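Local coordinates for Bm4233, isoform b (Brugia malayi, PDB 6ANY), which probably binds and carries sterols, as a secreted venom allergen-like member of the CAP superfamily from a filarial worm, at residues G43-L48 with I177-E182; F135-W140 with C164-A169; L49-Q54 with I146-A151. All coordinates share one frame; numbering follows the deposited sequence.

Contact 1 of 3, residues G43-L48 with I177-E182; sequences GKNMLL and IYELGE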
loop_
_atom_site.group_PDB
_atom_site.type_symbol
_atom_site.label_atom_id
_atom_site.label_comp_id
_atom_site.label_asym_id
_atom_site.label_seq_id
_atom_site.Cartn_x
_atom_site.Cartn_y
_atom_site.Cartn_z
ATOM N N GLY A 43 12.297 11.782 -2.339
ATOM C CA GLY A 43 11.450 12.063 -1.217
ATOM C C GLY A 43 12.089 11.936 0.149
ATOM O O GLY A 43 13.101 11.232 0.294
ATOM N N LYS A 44 11.527 12.679 1.121
ATOM C CA LYS A 44 11.958 12.631 2.519
ATOM C C LYS A 44 10.755 12.405 3.372
ATOM O O LYS A 44 9.584 12.522 2.909
ATOM C CB LYS A 44 12.694 13.896 2.940
ATOM C CG LYS A 44 11.792 15.118 3.087
ATOM C CD LYS A 44 12.598 16.342 3.430
ATOM C CE LYS A 44 11.765 17.300 4.241
ATOM N NZ LYS A 44 12.345 18.686 4.085
ATOM N N ASN A 45 11.014 12.017 4.600
ATOM C CA ASN A 45 9.961 11.674 5.562
ATOM C C ASN A 45 8.918 10.616 5.071
ATOM O O ASN A 45 7.763 10.656 5.453
ATOM C CB ASN A 45 9.266 12.924 6.077
ATOM C CG ASN A 45 10.152 13.744 6.990
ATOM O OD1 ASN A 45 10.914 13.215 7.758
ATOM N ND2 ASN A 45 10.044 15.046 6.881
ATOM N N MET A 46 9.335 9.677 4.233
ATOM C CA MET A 46 8.429 8.603 3.793
ATOM C C MET A 46 8.494 7.562 4.912
ATOM O O MET A 46 9.538 6.991 5.163
ATOM C CB MET A 46 8.879 8.046 2.452
ATOM C CG MET A 46 8.224 6.748 2.001
ATOM S SD MET A 46 6.602 7.117 1.303
ATOM C CE MET A 46 7.028 7.672 -0.285
ATOM N N LEU A 47 7.366 7.344 5.593
ATOM C CA LEU A 47 7.326 6.431 6.745
ATOM C C LEU A 47 7.465 4.955 6.367
ATOM O O LEU A 47 6.943 4.508 5.324
ATOM C CB LEU A 47 6.043 6.649 7.569
ATOM C CG LEU A 47 5.912 8.058 8.165
ATOM C CD1 LEU A 47 4.594 8.269 8.889
ATOM C CD2 LEU A 47 7.131 8.414 9.061
ATOM N N LEU A 48 8.147 4.203 7.229
ATOM C CA LEU A 48 8.295 2.789 7.056
ATOM C C LEU A 48 6.997 2.072 7.547
ATOM O O LEU A 48 6.590 2.172 8.703
ATOM C CB LEU A 48 9.503 2.295 7.806
ATOM C CG LEU A 48 10.011 0.885 7.469
ATOM C CD1 LEU A 48 11.516 0.749 7.629
ATOM C CD2 LEU A 48 9.419 -0.136 8.400
ATOM N N ILE A 177 1.605 13.740 -1.974
ATOM C CA ILE A 177 1.627 12.291 -1.788
ATOM C C ILE A 177 2.758 11.930 -0.802
ATOM O O ILE A 177 2.571 11.166 0.166
ATOM C CB ILE A 177 1.833 11.589 -3.132
ATOM C CG1 ILE A 177 0.629 11.911 -4.054
ATOM C CG2 ILE A 177 2.018 10.061 -2.925
ATOM C CD1 ILE A 177 0.950 11.788 -5.505
ATOM N N TYR A 178 3.916 12.529 -1.052
ATOM C CA TYR A 178 5.028 12.487 -0.126
ATOM C C TYR A 178 5.863 13.759 -0.235
ATOM O O TYR A 178 5.764 14.452 -1.199
ATOM C CB TYR A 178 5.902 11.242 -0.351
ATOM C CG TYR A 178 6.544 11.094 -1.717
ATOM C CD1 TYR A 178 5.869 10.457 -2.744
ATOM C CD2 TYR A 178 7.861 11.522 -1.958
ATOM C CE1 TYR A 178 6.431 10.292 -3.988
ATOM C CE2 TYR A 178 8.457 11.384 -3.224
ATOM C CZ TYR A 178 7.731 10.774 -4.257
ATOM O OH TYR A 178 8.284 10.596 -5.531
ATOM N N GLU A 179 6.650 14.072 0.784
ATOM C CA GLU A 179 7.444 15.332 0.811
ATOM C C GLU A 179 8.671 15.212 -0.106
ATOM O O GLU A 179 9.360 14.201 -0.091
ATOM C CB GLU A 179 7.927 15.716 2.216
ATOM C CG GLU A 179 6.843 15.861 3.234
ATOM C CD GLU A 179 7.412 16.112 4.642
ATOM O OE1 GLU A 179 8.584 16.650 4.693
ATOM O OE2 GLU A 179 6.674 15.759 5.640
ATOM N N LEU A 180 8.914 16.256 -0.895
ATOM C CA LEU A 180 10.115 16.379 -1.725
ATOM C C LEU A 180 11.350 16.643 -0.888
ATOM O O LEU A 180 11.372 17.542 -0.066
ATOM C CB LEU A 180 9.979 17.494 -2.728
ATOM C CG LEU A 180 8.813 17.330 -3.743
ATOM C CD1 LEU A 180 8.858 18.457 -4.730
ATOM C CD2 LEU A 180 8.948 16.037 -4.505
ATOM N N GLY A 181 12.344 15.782 -1.032
ATOM C CA GLY A 181 13.568 15.924 -0.269
ATOM C C GLY A 181 14.489 14.772 -0.518
ATOM O O GLY A 181 14.363 14.020 -1.490
ATOM N N GLU A 182 15.399 14.578 0.406
ATOM C CA GLU A 182 16.334 13.441 0.364
ATOM C C GLU A 182 15.927 12.330 1.372
ATOM O O GLU A 182 15.502 12.613 2.512
ATOM C CB GLU A 182 17.723 14.018 0.671
ATOM C CG GLU A 182 18.865 13.128 0.296
ATOM C CD GLU A 182 19.203 13.104 -1.203
ATOM O OE1 GLU A 182 20.271 12.498 -1.492
ATOM O OE2 GLU A 182 18.444 13.667 -2.043
HETATM O O HOH W 1 6.819 12.005 3.036
#
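The backbone carbonyl O of Glu179 is gripped by Lys44 N, a nearly straight hydrogen bond of 2.9 Å that reaches the oxygen from a direction tilted off its carbonyl plane. The same oxygen receives a bent C-H...O contact from Gly43 CA, 3.2 Å away. Gly43 faces Leu180 as an antiparallel non-hydrogen-bonded pair, so two short, loosely paired strands run past each other here.

A water links Glu179 N to Lys44 O: it donates to Lys44 O at 2.8 Å, more weakly to Asn45 O, and accepts from Glu179 N.

The Glu179 carboxylate is held from the other segment by Asn45. ND2 sends its N-H to OE1 at 3.1 Å with the acceptor close to the amide plane, but it comes from above the carboxylate plane, the two flat groups being turned 72° apart. Lys44 CG sits between its own N and carbonyl carbon (chi1 72°), and the extended chain then carries CE alongside OE1; NZ stops at 4.3 Å from OE1, too far to count as a salt bridge.

On the inner side, Gly43 CA meets the Tyr178 ring at its edge, and Met46, bent at chi2 and chi3, brings CE to 3.7 Å from Tyr178 CG. Tyr178 OH bonds to Pro41 O, and helix 10-28 packs against both Met46 and Tyr178.

The contact thus pairs the chain after helix 10-28 with the segment leading into the disulfide-rich C-terminal part, where Asn45 OD1 bonds to Asn191 N and its side chain touches Cys202.

The balance of forces is polar outside and apolar inside: the Asn45 amide and a bridging water supplement a sparse strand pairing, while the nearby Lys44 ammonium would probably favour a charged Glu179 carboxylate.

Contact 2 of 3, residues F135-W140 with C164-A169; sequences FTQMAW and CHYSPA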
loop_
_atom_site.group_PDB
_atom_site.type_symbol
_atom_site.label_atom_id
_atom_site.label_comp_id
_atom_site.label_asym_id
_atom_site.label_seq_id
_atom_site.Cartn_x
_atom_site.Cartn_y
_atom_site.Cartn_z
ATOM N N PHE A 135 -2.111 3.176 -6.015
ATOM C CA PHE A 135 -0.714 3.469 -5.960
ATOM C C PHE A 135 -0.445 4.609 -4.936
ATOM O O PHE A 135 0.442 4.502 -4.138
ATOM C CB PHE A 135 -0.205 3.894 -7.341
ATOM C CG PHE A 135 1.026 4.741 -7.274
ATOM C CD1 PHE A 135 2.218 4.207 -6.882
ATOM C CD2 PHE A 135 0.975 6.081 -7.610
ATOM C CE1 PHE A 135 3.376 4.991 -6.815
ATOM C CE2 PHE A 135 2.083 6.885 -7.494
ATOM C CZ PHE A 135 3.276 6.351 -7.075
ATOM N N THR A 136 -1.236 5.677 -4.959
ATOM C CA THR A 136 -0.973 6.829 -4.110
ATOM C C THR A 136 -1.099 6.475 -2.638
ATOM O O THR A 136 -0.241 6.870 -1.852
ATOM C CB THR A 136 -1.776 8.048 -4.516
ATOM O OG1 THR A 136 -3.174 7.760 -4.552
ATOM C CG2 THR A 136 -1.288 8.634 -5.894
ATOM N N GLN A 137 -2.039 5.586 -2.296
ATOM C CA GLN A 137 -2.176 5.100 -0.933
ATOM C C GLN A 137 -0.957 4.278 -0.550
ATOM O O GLN A 137 -0.470 4.395 0.559
ATOM C CB GLN A 137 -3.463 4.321 -0.788
ATOM C CG GLN A 137 -3.709 3.675 0.537
ATOM C CD GLN A 137 -3.808 4.674 1.659
ATOM O OE1 GLN A 137 -4.921 5.143 1.997
ATOM N NE2 GLN A 137 -2.675 4.962 2.292
ATOM N N MET A 138 -0.469 3.420 -1.456
ATOM C CA MET A 138 0.714 2.608 -1.147
ATOM C C MET A 138 1.922 3.517 -0.996
ATOM O O MET A 138 2.870 3.172 -0.309
ATOM C CB MET A 138 1.057 1.582 -2.274
ATOM C CG MET A 138 0.095 0.439 -2.451
ATOM S SD MET A 138 0.592 -0.712 -3.695
ATOM C CE MET A 138 2.064 -1.506 -2.990
ATOM N N ALA A 139 1.931 4.632 -1.737
ATOM C CA ALA A 139 3.041 5.584 -1.670
ATOM C C ALA A 139 2.910 6.728 -0.653
ATOM O O ALA A 139 3.756 7.581 -0.623
ATOM C CB ALA A 139 3.276 6.134 -3.037
ATOM N N TRP A 140 1.854 6.757 0.152
ATOM C CA TRP A 140 1.494 7.949 0.912
ATOM C C TRP A 140 2.463 8.075 2.083
ATOM O O TRP A 140 2.527 7.221 2.944
ATOM C CB TRP A 140 0.075 7.833 1.401
ATOM C CG TRP A 140 -0.509 9.072 1.859
ATOM C CD1 TRP A 140 -0.692 9.461 3.137
ATOM C CD2 TRP A 140 -1.090 10.073 1.025
ATOM N NE1 TRP A 140 -1.335 10.699 3.164
ATOM C CE2 TRP A 140 -1.578 11.096 1.869
ATOM C CE3 TRP A 140 -1.181 10.236 -0.361
ATOM C CZ2 TRP A 140 -2.133 12.300 1.365
ATOM C CZ3 TRP A 140 -1.785 11.373 -0.868
ATOM C CH2 TRP A 140 -2.263 12.409 0.005
ATOM N N CYS A 164 -6.491 -4.640 1.509
ATOM C CA CYS A 164 -5.506 -4.007 2.384
ATOM C C CYS A 164 -6.098 -2.720 2.911
ATOM O O CYS A 164 -6.695 -1.942 2.134
ATOM C CB CYS A 164 -4.177 -3.794 1.677
ATOM S SG CYS A 164 -3.130 -5.231 1.437
ATOM N N HIS A 165 -5.934 -2.525 4.216
ATOM C CA HIS A 165 -6.266 -1.292 4.950
ATOM C C HIS A 165 -5.039 -0.534 5.430
ATOM O O HIS A 165 -4.057 -1.122 5.888
ATOM C CB HIS A 165 -7.140 -1.612 6.143
ATOM C CG HIS A 165 -8.549 -1.934 5.765
ATOM N ND1 HIS A 165 -9.492 -2.344 6.677
ATOM C CD2 HIS A 165 -9.183 -1.868 4.575
ATOM C CE1 HIS A 165 -10.647 -2.503 6.073
ATOM N NE2 HIS A 165 -10.492 -2.199 4.800
ATOM N N TYR A 166 -5.112 0.788 5.334
ATOM C CA TYR A 166 -3.953 1.664 5.605
ATOM C C TYR A 166 -4.331 2.733 6.572
ATOM O O TYR A 166 -5.421 3.288 6.479
ATOM C CB TYR A 166 -3.467 2.332 4.326
ATOM C CG TYR A 166 -3.234 1.377 3.147
ATOM C CD1 TYR A 166 -4.288 0.832 2.452
ATOM C CD2 TYR A 166 -1.950 1.032 2.756
ATOM C CE1 TYR A 166 -4.071 -0.034 1.388
ATOM C CE2 TYR A 166 -1.727 0.174 1.743
ATOM C CZ TYR A 166 -2.779 -0.359 1.045
ATOM O OH TYR A 166 -2.430 -1.191 0.007
ATOM N N SER A 167 -3.434 3.054 7.498
ATOM C CA SER A 167 -3.687 4.113 8.471
ATOM C C SER A 167 -2.404 4.854 8.832
ATOM O O SER A 167 -1.372 4.233 9.086
ATOM C CB SER A 167 -4.336 3.538 9.732
ATOM O OG SER A 167 -4.512 4.540 10.717
ATOM N N PRO A 168 -2.469 6.183 8.855
ATOM C CA PRO A 168 -3.699 6.911 8.552
ATOM C C PRO A 168 -3.998 6.858 7.063
ATOM O O PRO A 168 -3.115 6.577 6.252
ATOM C CB PRO A 168 -3.366 8.344 8.971
ATOM C CG PRO A 168 -1.889 8.444 8.803
ATOM C CD PRO A 168 -1.347 7.089 9.159
ATOM N N ALA A 169 -5.247 7.130 6.720
ATOM C CA ALA A 169 -5.696 7.098 5.359
ATOM C C ALA A 169 -5.000 8.128 4.530
ATOM O O ALA A 169 -4.766 9.181 4.968
ATOM C CB ALA A 169 -7.187 7.231 5.263
#
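Gln137 lies flat on the ring of Tyr166, and this CH-pi contact dominates. Its CG rests over one face, 3.6 Å from the ring centroid and 18° off the normal, displaced toward the rim. CG stands opposite the backbone N (chi1 176°), which sends the chain out from the helix, and the bend at chi2 lays the amide almost parallel to the ring, the two planes only 7° apart. Gln137 and Tyr166 run past each other in opposite directions, so the amide ends near the root of the tyrosine: NE2 is 3.4 Å from Tyr166 CB.

No hydrogen bond joins the two segments. The polar ends find partners just beside them instead. Gln137 OE1 accepts from Gly170 N, and NE2 bonds to Thr143 OG1, whose hydroxyl also meets Pro168 O. These two bonds probably fix the amide's rotation and keep it flat against the ring.

Looser van der Waals contacts flank the Gln137-Tyr166 pair. Met138 CG passes Tyr166 OH at 3.9 Å; the main polar partner of that hydroxyl is Asn82 of strand 80-87. Past the C-terminal end of strand 159-167, Gln137 OE1 lies 3.9 Å from Ala169 C, and Trp140 NE1 stands 4.2 Å from Ala169 O. The cis peptide before Pro168 comes where the strand gives way to this turn.

The contact seats the last turn of helix 133-138 on the end of strand 159-167. Trp107 of helix 99-108 touches both Met138 and Tyr166, and Asn20 of helix 10-28 reaches Tyr166; these helices form the layer on the Tyr166 face of the sheet, where Ile146 of neighbouring strand 145-153 also packs. His165 points to the other face and bonds to Ser58 of helix 53-63, completing the alpha-beta-alpha sandwich of the CAP fold.

Contact 3 of 3, residues L49-Q54 with I146-A151; sequences LKWSCQ and IGCGIA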
loop_
_atom_site.group_PDB
_atom_site.type_symbol
_atom_site.label_atom_id
_atom_site.label_comp_id
_atom_site.label_asym_id
_atom_site.label_seq_id
_atom_site.Cartn_x
_atom_site.Cartn_y
_atom_site.Cartn_z
ATOM N N LEU A 49 6.340 1.380 6.641
ATOM C CA LEU A 49 5.078 0.687 6.990
ATOM C C LEU A 49 5.268 -0.417 8.017
ATOM O O LEU A 49 6.212 -1.157 7.961
ATOM C CB LEU A 49 4.362 0.138 5.758
ATOM C CG LEU A 49 4.051 1.108 4.648
ATOM C CD1 LEU A 49 3.349 0.368 3.497
ATOM C CD2 LEU A 49 3.181 2.253 5.144
ATOM N N LYS A 50 4.374 -0.465 9.003
ATOM C CA LYS A 50 4.360 -1.535 10.005
ATOM C C LYS A 50 3.047 -2.298 9.788
ATOM O O LYS A 50 1.999 -1.697 9.483
ATOM C CB LYS A 50 4.314 -0.951 11.420
ATOM C CG LYS A 50 5.437 0.006 11.830
ATOM C CD LYS A 50 6.747 -0.731 11.969
ATOM C CE LYS A 50 6.675 -1.616 13.193
ATOM N NZ LYS A 50 7.872 -2.468 13.407
ATOM N N TRP A 51 3.085 -3.597 10.013
ATOM C CA TRP A 51 1.933 -4.423 10.030
ATOM C C TRP A 51 1.090 -4.166 11.231
ATOM O O TRP A 51 1.595 -4.172 12.385
ATOM C CB TRP A 51 2.301 -5.906 9.980
ATOM C CG TRP A 51 1.090 -6.781 9.660
ATOM C CD1 TRP A 51 0.317 -7.392 10.553
ATOM C CD2 TRP A 51 0.500 -7.066 8.368
ATOM N NE1 TRP A 51 -0.733 -8.047 9.945
ATOM C CE2 TRP A 51 -0.598 -7.910 8.595
ATOM C CE3 TRP A 51 0.843 -6.766 7.053
ATOM C CZ2 TRP A 51 -1.378 -8.423 7.572
ATOM C CZ3 TRP A 51 0.056 -7.304 6.038
ATOM C CH2 TRP A 51 -1.045 -8.115 6.321
ATOM N N SER A 52 -0.222 -4.010 10.997
ATOM C CA SER A 52 -1.191 -3.826 12.103
ATOM C C SER A 52 -2.257 -4.971 12.044
ATOM O O SER A 52 -2.950 -5.116 11.006
ATOM C CB SER A 52 -1.864 -2.441 11.979
ATOM O OG SER A 52 -3.025 -2.354 12.767
ATOM N N CYS A 53 -2.270 -5.831 13.063
ATOM C CA CYS A 53 -3.293 -6.835 13.293
ATOM C C CYS A 53 -4.726 -6.262 13.333
ATOM O O CYS A 53 -5.681 -6.876 12.805
ATOM C CB CYS A 53 -3.003 -7.675 14.533
ATOM S SG CYS A 53 -1.370 -8.472 14.476
ATOM N N GLN A 54 -4.884 -5.094 13.925
ATOM C CA GLN A 54 -6.164 -4.401 13.943
ATOM C C GLN A 54 -6.631 -4.124 12.527
ATOM O O GLN A 54 -7.789 -4.321 12.239
ATOM C CB GLN A 54 -6.034 -3.123 14.768
ATOM C CG GLN A 54 -7.235 -2.184 14.749
ATOM C CD GLN A 54 -7.317 -1.243 15.976
ATOM O OE1 GLN A 54 -6.403 -1.189 16.858
ATOM N NE2 GLN A 54 -8.456 -0.573 16.082
ATOM N N ILE A 146 -0.334 -0.863 8.006
ATOM C CA ILE A 146 -0.961 -1.634 6.917
ATOM C C ILE A 146 -1.440 -2.950 7.493
ATOM O O ILE A 146 -0.780 -3.519 8.321
ATOM C CB ILE A 146 -0.023 -1.844 5.728
ATOM C CG1 ILE A 146 -0.796 -2.535 4.600
ATOM C CG2 ILE A 146 1.229 -2.647 6.116
ATOM C CD1 ILE A 146 -0.023 -2.616 3.299
ATOM N N GLY A 147 -2.585 -3.406 7.029
ATOM C CA GLY A 147 -3.074 -4.702 7.380
ATOM C C GLY A 147 -3.970 -5.180 6.261
ATOM O O GLY A 147 -4.716 -4.389 5.653
ATOM N N CYS A 148 -3.889 -6.477 6.000
ATOM C CA CYS A 148 -4.525 -7.048 4.814
ATOM C C CYS A 148 -5.207 -8.355 5.108
ATOM O O CYS A 148 -4.855 -9.085 6.047
ATOM C CB CYS A 148 -3.547 -7.288 3.672
ATOM S SG CYS A 148 -2.510 -5.876 3.195
ATOM N N GLY A 149 -6.229 -8.616 4.315
ATOM C CA GLY A 149 -7.058 -9.815 4.499
ATOM C C GLY A 149 -7.227 -10.496 3.160
ATOM O O GLY A 149 -7.308 -9.830 2.147
ATOM N N ILE A 150 -7.295 -11.813 3.173
ATOM C CA ILE A 150 -7.341 -12.589 1.949
ATOM C C ILE A 150 -8.415 -13.661 1.994
ATOM O O ILE A 150 -8.595 -14.392 3.018
ATOM C CB ILE A 150 -5.966 -13.243 1.737
ATOM C CG1 ILE A 150 -4.925 -12.162 1.425
ATOM C CG2 ILE A 150 -6.016 -14.227 0.576
ATOM C CD1 ILE A 150 -3.471 -12.658 1.565
ATOM N N ALA A 151 -9.076 -13.830 0.868
ATOM C CA ALA A 151 -10.120 -14.866 0.714
ATOM C C ALA A 151 -9.852 -15.627 -0.548
ATOM O O ALA A 151 -9.753 -15.027 -1.580
ATOM C CB ALA A 151 -11.499 -14.239 0.653
#
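Ile146 uses both its backbone polar groups on the other segment. Its O accepts from Ser52 N at 2.8 Å, and its N donates to Lys50 O at 2.9 Å, so the two bonds straddle Trp51 in the ladder pattern of parallel strands. Strand 50-51 thus joins the mixed central sheet of the CAP fold as a parallel edge strand beside 145-153. Trp51 CA adds a C-H...O contact of 3.3 Å to the same Ile146 O.

Above this ladder the Trp51 indole folds over the strand. With CG trans to the backbone N (chi1 -166°), the ring leans along strand 145-153, and Gly147 CA lies under one face, 4.0 Å from the centroid of the six-membered ring and 8° off its normal. The far corner of the ring, CH2, touches Cys148 CB at 3.7 Å, and Cys148 SG makes an oblique sulfur-aromatic contact 5.0 Å from that centroid. Trp51 NE1 is held by Glu56 OE1. Farther out, Ile146 CG2 packs against Leu49 CB at 4.2 Å.

Ser52 is the N-cap of helix 53-63: its OG takes the N-H of Leu55 while its backbone N stays in the sheet. The two backbone bonds to Ile146, with a further one between Lys50 and His144, hold the short edge strand; the indole lies against Cys148 and probably helps to shield its disulfide to Cys164.

How the contacts relate
From the N terminus, helix 10-28 leads to segment 43-48, whose partner 177-182 returns after strand 159-167; contact 1 therefore closes the longest loop, and both other contacts fall within it. The chain runs straight on into 49-54, which contact 3 joins to 146-151 as an edge strand of the central sheet. Contact 2 starts at 135-140, before that partner strand, and ends at 164-169, after it, so contacts 2 and 3 cross. They meet through the Cys148-Cys164 disulfide and neighbouring strands 145-153 and 159-167. Contact 1 touches contact 2 where Met46 and Ile177 pack at Ala139, just after helix 133-138; Ile177 also touches Thr136 within that helix and Trp140.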